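Local atomic coordinates of hypothetical 30.2 KD protein c25g10.02 IN chromosome I (Schizosaccharomyces pombe, PDB entry 1KCF), a protein that resolves Holliday junctions in mitochondria, cutting four-way DNA junctions at the point of strand exchange as a homodimeric endonuclease. Residues E26-I31 and N250-F255; K50-C55 and N103-K108; V65-W70 and E209-K214. One frame throughout, in Å; residues are numbered along the deposited sequence.

Interaction 1. Residues E26-I31 and N250-F255; sequences ELLRRI and NFCKQF
L28 and C252 reach across to each other with matching first torsions: CG of L28 and SG of C252 each lie anti to their own carbonyl carbon, at chi1 -76° and -72°. Their backbones come within 6.1 Å, CA of L28 to CA of C252, a close approach for two helices, consistent with the small cysteine at the seam. L28 then divides its two methyls. CD2 lies against C252, 3.9 Å from CB of that residue and slightly closer to its carbonyl oxygen, while CD1 lies 3.7 Å from CB of F255. The leucine and phenylalanine side chains run roughly at right angles, and CD2 approaches the F255 ring obliquely, 3.8 Å from its CD1. One face of the F255 ring is taken by CB of Q254, over its centre.

One turn further along 26-31, I31 meets the sulfur with two methyls from one side, CD1 at 3.6 Å and CG2 at 3.7 Å from SG of C252. With an alanine at L28, both methyl contacts would go, which would probably leave a gap against C252 and let the F255 ring shift. The side chains that meet are apolar, though the leucine methyls also brush backbone carbonyls, and the backbone bonds stay within each segment, as with F255 N to C252 O at 3.1 Å.

Behind the seam, L9 and I12 of helix 6-15 touch L28 and I31, and V4 touches F255. Helix 26-33, the second helix of the SAP region with 6-15, packs through L28 and I31 onto the C-terminal end of the long helix 224-253, joining the SAP region to the end of the chain.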
loop_
_atom_site.group_PDB
_atom_site.type_symbol
_atom_site.label_atom_id
_atom_site.label_comp_id
_atom_site.label_asym_id
_atom_site.label_seq_id
_atom_site.Cartn_x
_atom_site.Cartn_y
_atom_site.Cartn_z
ATOM N N GLU A 26 -24.207 -22.287 -6.068
ATOM C CA GLU A 26 -23.001 -21.557 -5.702
ATOM C C GLU A 26 -23.327 -20.683 -4.497
ATOM O O GLU A 26 -22.545 -20.598 -3.549
ATOM C CB GLU A 26 -22.531 -20.694 -6.870
ATOM N N LEU A 27 -24.489 -20.037 -4.538
ATOM C CA LEU A 27 -24.919 -19.182 -3.440
ATOM C C LEU A 27 -25.063 -20.005 -2.164
ATOM O O LEU A 27 -24.630 -19.585 -1.092
ATOM C CB LEU A 27 -26.250 -18.506 -3.783
ATOM C CG LEU A 27 -26.217 -17.483 -4.923
ATOM C CD1 LEU A 27 -27.599 -16.887 -5.119
ATOM C CD2 LEU A 27 -25.214 -16.389 -4.603
ATOM N N LEU A 28 -25.665 -21.185 -2.287
ATOM C CA LEU A 28 -25.847 -22.061 -1.135
ATOM C C LEU A 28 -24.513 -22.343 -0.465
ATOM O O LEU A 28 -24.372 -22.180 0.746
ATOM C CB LEU A 28 -26.494 -23.381 -1.560
ATOM C CG LEU A 28 -27.993 -23.336 -1.864
ATOM C CD1 LEU A 28 -28.450 -24.674 -2.416
ATOM C CD2 LEU A 28 -28.756 -22.998 -0.596
ATOM N N ARG A 29 -23.535 -22.760 -1.262
ATOM C CA ARG A 29 -22.205 -23.080 -0.758
ATOM C C ARG A 29 -21.535 -21.861 -0.140
ATOM O O ARG A 29 -20.870 -21.965 0.889
ATOM C CB ARG A 29 -21.339 -23.636 -1.889
ATOM N N ARG A 30 -21.708 -20.711 -0.780
ATOM C CA ARG A 30 -21.126 -19.462 -0.298
ATOM C C ARG A 30 -21.634 -19.152 1.109
ATOM O O ARG A 30 -20.851 -18.842 2.012
ATOM C CB ARG A 30 -21.496 -18.325 -1.251
ATOM C CG ARG A 30 -20.864 -16.984 -0.925
ATOM C CD ARG A 30 -21.105 -16.032 -2.075
ATOM N NE ARG A 30 -20.599 -16.600 -3.321
ATOM C CZ ARG A 30 -21.070 -16.306 -4.528
ATOM N NH1 ARG A 30 -22.068 -15.444 -4.663
ATOM N NH2 ARG A 30 -20.539 -16.875 -5.601
ATOM N N ILE A 31 -22.949 -19.241 1.282
ATOM C CA ILE A 31 -23.582 -18.988 2.570
ATOM C C ILE A 31 -23.081 -19.988 3.609
ATOM O O ILE A 31 -22.497 -19.606 4.623
ATOM C CB ILE A 31 -25.120 -19.111 2.458
ATOM C CG1 ILE A 31 -25.648 -18.066 1.474
ATOM C CG2 ILE A 31 -25.771 -18.937 3.829
ATOM C CD1 ILE A 31 -27.124 -18.200 1.162
ATOM N N ASN A 250 -26.938 -23.087 8.793
ATOM C CA ASN A 250 -27.616 -24.362 8.990
ATOM C C ASN A 250 -28.875 -24.462 8.155
ATOM O O ASN A 250 -29.206 -25.529 7.648
ATOM C CB ASN A 250 -27.955 -24.575 10.465
ATOM C CG ASN A 250 -26.726 -24.854 11.298
ATOM O OD1 ASN A 250 -25.749 -25.418 10.803
ATOM N ND2 ASN A 250 -26.770 -24.478 12.569
ATOM N N PHE A 251 -29.575 -23.347 7.999
ATOM C CA PHE A 251 -30.799 -23.338 7.212
ATOM C C PHE A 251 -30.537 -23.731 5.752
ATOM O O PHE A 251 -31.280 -24.527 5.171
ATOM C CB PHE A 251 -31.446 -21.952 7.268
ATOM C CG PHE A 251 -32.703 -21.843 6.463
ATOM C CD1 PHE A 251 -33.857 -22.506 6.860
ATOM C CD2 PHE A 251 -32.721 -21.116 5.282
ATOM C CE1 PHE A 251 -35.009 -22.446 6.093
ATOM C CE2 PHE A 251 -33.866 -21.051 4.507
ATOM C CZ PHE A 251 -35.014 -21.719 4.913
ATOM N N CYS A 252 -29.483 -23.172 5.165
ATOM C CA CYS A 252 -29.141 -23.456 3.774
ATOM C C CYS A 252 -28.614 -24.867 3.532
ATOM O O CYS A 252 -28.701 -25.376 2.417
ATOM C CB CYS A 252 -28.126 -22.436 3.256
ATOM S SG CYS A 252 -28.818 -20.796 2.991
ATOM N N LYS A 253 -28.060 -25.497 4.561
ATOM C CA LYS A 253 -27.556 -26.860 4.421
ATOM C C LYS A 253 -28.689 -27.778 3.956
ATOM O O LYS A 253 -28.455 -28.763 3.256
ATOM C CB LYS A 253 -27.009 -27.371 5.754
ATOM C CG LYS A 253 -25.639 -26.844 6.128
ATOM C CD LYS A 253 -25.240 -27.346 7.505
ATOM C CE LYS A 253 -23.853 -26.870 7.892
ATOM N NZ LYS A 253 -23.563 -27.149 9.326
ATOM N N GLN A 254 -29.912 -27.440 4.358
ATOM C CA GLN A 254 -31.106 -28.207 4.002
ATOM C C GLN A 254 -31.163 -28.578 2.531
ATOM O O GLN A 254 -31.680 -29.633 2.165
ATOM C CB GLN A 254 -32.369 -27.409 4.328
ATOM C CG GLN A 254 -32.807 -27.465 5.766
ATOM C CD GLN A 254 -34.180 -26.856 5.967
ATOM O OE1 GLN A 254 -34.993 -27.378 6.723
ATOM N NE2 GLN A 254 -34.443 -25.741 5.292
ATOM N N PHE A 255 -30.648 -27.695 1.690
ATOM C CA PHE A 255 -30.668 -27.920 0.257
ATOM C C PHE A 255 -29.350 -28.505 -0.232
ATOM O O PHE A 255 -28.914 -28.243 -1.355
ATOM C CB PHE A 255 -30.988 -26.599 -0.438
ATOM C CG PHE A 255 -32.061 -25.805 0.263
ATOM C CD1 PHE A 255 -31.738 -24.658 0.985
ATOM C CD2 PHE A 255 -33.386 -26.233 0.246
ATOM C CE1 PHE A 255 -32.721 -23.949 1.681
ATOM C CE2 PHE A 255 -34.376 -25.532 0.937
ATOM C CZ PHE A 255 -34.044 -24.388 1.657
#

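Interaction 2. Residues K50-C55 and N103-K108; sequences KNFSYC and NTLHEK
Strand 52-55 and helix 103-108 pass with their nearest backbones 9.7 Å apart, CA of Y54 to CA of L105, the spacing of a helix laid on a sheet and bridged by side chains. This is the alpha/beta layering of the RNase H-like fold of the RuvC resolvase family: helix 91-109 covers one side of the mixed sheet, and 52-59 is the strand next to 42-47, which carries the magnesium-binding D46. F52 and Y54, two apart on the strand, both direct their CB toward the helix.

F52 and L105 extend from opposite directions and meet where CZ of the ring comes 4.0 Å from CD1 of the leucine, the methyl lying oblique to the ring. CG of F52 stands anti to the backbone N (chi1 179°), which carries the ring out from the strand toward the helix. I45 of strand 42-47 touches both residues and so completes this apolar patch. Y54 also packs its ring against that of F109, the planes inclined by about 45°.

At the border of the contact K108, fully extended beyond CG, crosses the tyrosine side chain at about a right angle and brings its NZ to 4.1 Å from OH of Y54.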
loop_
_atom_site.group_PDB
_atom_site.type_symbol
_atom_site.label_atom_id
_atom_site.label_comp_id
_atom_site.label_asym_id
_atom_site.label_seq_id
_atom_site.Cartn_x
_atom_site.Cartn_y
_atom_site.Cartn_z
ATOM N N LYS A 50 -7.974 13.177 5.624
ATOM C CA LYS A 50 -8.510 14.330 6.328
ATOM C C LYS A 50 -9.844 14.017 6.993
ATOM O O LYS A 50 -10.355 14.816 7.781
ATOM C CB LYS A 50 -8.629 15.525 5.375
ATOM C CG LYS A 50 -7.265 15.998 4.866
ATOM C CD LYS A 50 -7.347 17.290 4.076
ATOM C CE LYS A 50 -5.960 17.713 3.592
ATOM N NZ LYS A 50 -5.978 19.005 2.846
ATOM N N ASN A 51 -10.404 12.851 6.683
ATOM C CA ASN A 51 -11.662 12.433 7.290
ATOM C C ASN A 51 -11.654 10.940 7.606
ATOM O O ASN A 51 -12.574 10.196 7.243
ATOM C CB ASN A 51 -12.860 12.778 6.395
ATOM C CG ASN A 51 -12.853 12.028 5.082
ATOM O OD1 ASN A 51 -13.866 11.982 4.386
ATOM N ND2 ASN A 51 -11.714 11.445 4.729
ATOM N N PHE A 52 -10.593 10.508 8.276
ATOM C CA PHE A 52 -10.451 9.117 8.681
ATOM C C PHE A 52 -11.557 8.885 9.698
ATOM O O PHE A 52 -11.704 9.651 10.646
ATOM C CB PHE A 52 -9.083 8.903 9.338
ATOM C CG PHE A 52 -8.839 7.493 9.808
ATOM C CD1 PHE A 52 -8.399 6.516 8.922
ATOM C CD2 PHE A 52 -9.039 7.147 11.138
ATOM C CE1 PHE A 52 -8.159 5.212 9.359
ATOM C CE2 PHE A 52 -8.805 5.850 11.585
ATOM C CZ PHE A 52 -8.363 4.879 10.695
ATOM N N SER A 53 -12.352 7.845 9.499
ATOM C CA SER A 53 -13.426 7.564 10.436
ATOM C C SER A 53 -13.342 6.123 10.923
ATOM O O SER A 53 -12.926 5.238 10.183
ATOM C CB SER A 53 -14.784 7.811 9.782
ATOM O OG SER A 53 -15.831 7.623 10.719
ATOM N N TYR A 54 -13.734 5.898 12.172
ATOM C CA TYR A 54 -13.701 4.558 12.741
ATOM C C TYR A 54 -14.810 4.388 13.768
ATOM O O TYR A 54 -15.263 5.358 14.379
ATOM C CB TYR A 54 -12.339 4.300 13.398
ATOM C CG TYR A 54 -12.098 5.103 14.657
ATOM C CD1 TYR A 54 -12.606 4.678 15.885
ATOM C CD2 TYR A 54 -11.380 6.301 14.621
ATOM C CE1 TYR A 54 -12.411 5.421 17.046
ATOM C CE2 TYR A 54 -11.179 7.053 15.775
ATOM C CZ TYR A 54 -11.697 6.606 16.986
ATOM O OH TYR A 54 -11.505 7.338 18.141
ATOM N N CYS A 55 -15.255 3.149 13.936
ATOM C CA CYS A 55 -16.292 2.816 14.905
ATOM C C CYS A 55 -15.865 1.492 15.530
ATOM O O CYS A 55 -15.697 0.491 14.830
ATOM C CB CYS A 55 -17.654 2.665 14.213
ATOM S SG CYS A 55 -19.083 2.493 15.348
ATOM N N ASN A 103 -0.131 1.292 14.671
ATOM C CA ASN A 103 0.184 1.091 16.081
ATOM C C ASN A 103 -0.850 1.720 16.991
ATOM O O ASN A 103 -1.266 1.115 17.975
ATOM C CB ASN A 103 1.551 1.688 16.440
ATOM C CG ASN A 103 2.682 1.059 15.670
ATOM O OD1 ASN A 103 2.603 -0.097 15.260
ATOM N ND2 ASN A 103 3.756 1.815 15.478
ATOM N N THR A 104 -1.259 2.940 16.666
ATOM C CA THR A 104 -2.227 3.646 17.492
ATOM C C THR A 104 -3.563 2.922 17.585
ATOM O O THR A 104 -4.187 2.912 18.644
ATOM C CB THR A 104 -2.461 5.078 16.978
ATOM O OG1 THR A 104 -1.204 5.756 16.881
ATOM C CG2 THR A 104 -3.359 5.846 17.937
ATOM N N LEU A 105 -4.007 2.318 16.486
ATOM C CA LEU A 105 -5.283 1.603 16.502
ATOM C C LEU A 105 -5.196 0.276 17.275
ATOM O O LEU A 105 -6.163 -0.135 17.918
ATOM C CB LEU A 105 -5.769 1.342 15.068
ATOM C CG LEU A 105 -6.039 2.550 14.154
ATOM C CD1 LEU A 105 -6.433 2.055 12.770
ATOM C CD2 LEU A 105 -7.135 3.434 14.735
ATOM N N HIS A 106 -4.043 -0.389 17.213
ATOM C CA HIS A 106 -3.861 -1.662 17.915
ATOM C C HIS A 106 -3.704 -1.481 19.418
ATOM O O HIS A 106 -4.253 -2.250 20.206
ATOM C CB HIS A 106 -2.640 -2.409 17.369
ATOM C CG HIS A 106 -2.911 -3.168 16.107
ATOM N ND1 HIS A 106 -3.699 -4.298 16.077
ATOM C CD2 HIS A 106 -2.529 -2.940 14.829
ATOM C CE1 HIS A 106 -3.793 -4.733 14.833
ATOM N NE2 HIS A 106 -3.092 -3.925 14.054
ATOM N N GLU A 107 -2.957 -0.454 19.804
ATOM C CA GLU A 107 -2.702 -0.172 21.209
ATOM C C GLU A 107 -3.908 0.424 21.914
ATOM O O GLU A 107 -4.122 0.193 23.103
ATOM C CB GLU A 107 -1.509 0.775 21.336
ATOM N N LYS A 108 -4.696 1.191 21.173
ATOM C CA LYS A 108 -5.862 1.848 21.743
ATOM C C LYS A 108 -7.128 0.996 21.762
ATOM O O LYS A 108 -7.957 1.132 22.665
ATOM C CB LYS A 108 -6.129 3.151 20.981
ATOM C CG LYS A 108 -7.281 3.968 21.528
ATOM C CD LYS A 108 -7.342 5.343 20.883
ATOM C CE LYS A 108 -8.502 6.156 21.447
ATOM N NZ LYS A 108 -8.515 7.554 20.929
#

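Interaction 3. Residues V65-W70 and E209-K214; sequences VIIHNW and EEALYK
The carbonyl oxygen of A211 approaches the indole of W70 obliquely, while I67 CD1 lies on one face of the ring, 4.0 Å above its plane and displaced toward the rim. W215 stacks on the ring as well, and NE1 donates a hydrogen bond to the carbonyl of M228 on helix 224-253.

A211 is where helix 209-217, which follows edge strand 204-206, packs on the neighbouring strand 65-73 of the mixed RNase H-like sheet. Its CB lies 4.2 Å from CB of W70 and the same distance from CG2 of I67. The backbones come to 5.5 Å, CA of W70 to CA of A211, probably because A211 has no more than a CB. H68 and N69 form a classic beta bulge facing F56, interrupting strand 65-73 just before W70, whose side chain is about 8 Å from those of the magnesium-binding D46 and D230.

K214, extended beyond CG, runs across the end of the segment and lays its CD 3.3 Å from the carbonyl oxygen of W70. The chemistry implies a close, mostly apolar join made by CB of W70 against the small alanine; the lysine's ammonium, 3.6 Å at NZ from W70 O, probably adds a mild electrostatic attraction.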
loop_
_atom_site.group_PDB
_atom_site.type_symbol
_atom_site.label_atom_id
_atom_site.label_comp_id
_atom_site.label_asym_id
_atom_site.label_seq_id
_atom_site.Cartn_x
_atom_site.Cartn_y
_atom_site.Cartn_z
ATOM N N VAL A 65 -25.993 -3.939 18.869
ATOM C CA VAL A 65 -24.660 -3.408 18.651
ATOM C C VAL A 65 -24.320 -2.385 19.723
ATOM O O VAL A 65 -25.076 -1.445 19.955
ATOM C CB VAL A 65 -24.548 -2.733 17.276
ATOM C CG1 VAL A 65 -23.153 -2.148 17.102
ATOM C CG2 VAL A 65 -24.860 -3.743 16.181
ATOM N N ILE A 66 -23.179 -2.576 20.374
ATOM C CA ILE A 66 -22.737 -1.669 21.418
ATOM C C ILE A 66 -21.485 -0.933 20.964
ATOM O O ILE A 66 -20.447 -1.543 20.710
ATOM C CB ILE A 66 -22.432 -2.432 22.721
ATOM C CG1 ILE A 66 -23.647 -3.278 23.113
ATOM C CG2 ILE A 66 -22.091 -1.439 23.839
ATOM C CD1 ILE A 66 -23.399 -4.206 24.278
ATOM N N ILE A 67 -21.591 0.385 20.857
ATOM C CA ILE A 67 -20.474 1.212 20.430
ATOM C C ILE A 67 -19.586 1.604 21.609
ATOM O O ILE A 67 -20.067 2.127 22.613
ATOM C CB ILE A 67 -20.991 2.484 19.723
ATOM C CG1 ILE A 67 -21.693 2.085 18.417
ATOM C CG2 ILE A 67 -19.844 3.458 19.476
ATOM C CD1 ILE A 67 -22.245 3.236 17.614
ATOM N N HIS A 68 -18.287 1.348 21.482
ATOM C CA HIS A 68 -17.328 1.677 22.533
ATOM C C HIS A 68 -16.630 3.002 22.228
ATOM O O HIS A 68 -16.461 3.858 23.101
ATOM C CB HIS A 68 -16.270 0.579 22.649
ATOM C CG HIS A 68 -16.837 -0.798 22.804
ATOM N ND1 HIS A 68 -17.668 -1.147 23.844
ATOM C CD2 HIS A 68 -16.674 -1.916 22.058
ATOM C CE1 HIS A 68 -17.995 -2.423 23.734
ATOM N NE2 HIS A 68 -17.404 -2.913 22.659
ATOM N N ASN A 69 -16.204 3.153 20.980
ATOM C CA ASN A 69 -15.524 4.362 20.545
ATOM C C ASN A 69 -16.001 4.676 19.145
ATOM O O ASN A 69 -16.270 3.770 18.355
ATOM C CB ASN A 69 -14.014 4.170 20.563
ATOM C CG ASN A 69 -13.492 3.854 21.944
ATOM O OD1 ASN A 69 -13.473 2.698 22.363
ATOM N ND2 ASN A 69 -13.080 4.888 22.672
ATOM N N TRP A 70 -16.081 5.960 18.831
ATOM C CA TRP A 70 -16.602 6.372 17.542
ATOM C C TRP A 70 -16.122 7.778 17.239
ATOM O O TRP A 70 -16.333 8.691 18.040
ATOM C CB TRP A 70 -18.124 6.317 17.641
ATOM C CG TRP A 70 -18.876 6.493 16.390
ATOM C CD1 TRP A 70 -18.424 6.296 15.122
ATOM C CD2 TRP A 70 -20.262 6.828 16.279
ATOM N NE1 TRP A 70 -19.444 6.482 14.225
ATOM C CE2 TRP A 70 -20.584 6.811 14.907
ATOM C CE3 TRP A 70 -21.264 7.139 17.209
ATOM C CZ2 TRP A 70 -21.869 7.093 14.434
ATOM C CZ3 TRP A 70 -22.548 7.419 16.740
ATOM C CH2 TRP A 70 -22.836 7.395 15.363
ATOM N N GLU A 209 -20.858 7.548 27.477
ATOM C CA GLU A 209 -21.518 8.766 27.040
ATOM C C GLU A 209 -20.711 9.584 26.034
ATOM O O GLU A 209 -21.285 10.294 25.216
ATOM C CB GLU A 209 -21.873 9.621 28.262
ATOM C CG GLU A 209 -20.746 9.769 29.266
ATOM C CD GLU A 209 -19.711 10.795 28.846
ATOM O OE1 GLU A 209 -18.597 10.771 29.410
ATOM O OE2 GLU A 209 -20.015 11.631 27.967
ATOM N N GLU A 210 -19.387 9.476 26.092
ATOM C CA GLU A 210 -18.514 10.222 25.183
ATOM C C GLU A 210 -18.916 10.064 23.717
ATOM O O GLU A 210 -19.200 11.049 23.032
ATOM C CB GLU A 210 -17.060 9.778 25.365
ATOM C CG GLU A 210 -16.465 10.141 26.720
ATOM C CD GLU A 210 -16.327 11.641 26.909
ATOM O OE1 GLU A 210 -15.511 12.261 26.192
ATOM O OE2 GLU A 210 -17.036 12.203 27.772
ATOM N N ALA A 211 -18.935 8.825 23.241
ATOM C CA ALA A 211 -19.302 8.541 21.860
ATOM C C ALA A 211 -20.684 9.103 21.556
ATOM O O ALA A 211 -20.868 9.820 20.572
ATOM C CB ALA A 211 -19.280 7.037 21.609
ATOM N N LEU A 212 -21.653 8.777 22.406
ATOM C CA LEU A 212 -23.016 9.259 22.223
ATOM C C LEU A 212 -23.001 10.784 22.159
ATOM O O LEU A 212 -23.750 11.391 21.394
ATOM C CB LEU A 212 -23.904 8.811 23.386
ATOM C CG LEU A 212 -25.394 8.557 23.122
ATOM C CD1 LEU A 212 -26.145 8.621 24.442
ATOM C CD2 LEU A 212 -25.964 9.581 22.152
ATOM N N TYR A 213 -22.133 11.395 22.960
ATOM C CA TYR A 213 -22.024 12.849 23.003
ATOM C C TYR A 213 -21.540 13.439 21.682
ATOM O O TYR A 213 -22.091 14.431 21.202
ATOM C CB TYR A 213 -21.073 13.287 24.124
ATOM C CG TYR A 213 -21.103 14.779 24.384
ATOM C CD1 TYR A 213 -22.194 15.371 25.020
ATOM C CD2 TYR A 213 -20.056 15.604 23.964
ATOM C CE1 TYR A 213 -22.246 16.748 25.230
ATOM C CE2 TYR A 213 -20.099 16.983 24.170
ATOM C CZ TYR A 213 -21.198 17.547 24.802
ATOM O OH TYR A 213 -21.261 18.911 24.992
ATOM N N LYS A 214 -20.503 12.840 21.101
ATOM C CA LYS A 214 -19.958 13.322 19.833
ATOM C C LYS A 214 -21.039 13.351 18.758
ATOM O O LYS A 214 -21.158 14.310 17.991
ATOM C CB LYS A 214 -18.819 12.421 19.349
ATOM C CG LYS A 214 -17.622 12.342 20.270
ATOM C CD LYS A 214 -16.469 11.619 19.582
ATOM C CE LYS A 214 -15.289 11.427 20.522
ATOM N NZ LYS A 214 -14.117 10.820 19.828
#

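Overall arrangement
From the N terminus, the chain enters interaction 1 first, at 26-31, and closes it only near the C terminus at 250-255, so a loop of 218 residues contains both other contacts. Within it, 50-55 opens interaction 2 and 65-70 opens interaction 3 before 103-108 closes the former; 209-214 then closes the latter, so the two loops cross. They also touch: strands 52-59 and 65-73 are neighbours in one sheet, and C55 CB packs 3.8 Å from W70 CD1. Interactions 2 and 3 thus fasten helices 91-109 and 209-217 to the central mixed sheet, while interaction 1, its centre about 36 Å from either centre, ties helix 26-33 of the SAP region to the C-terminal end of helix 224-253.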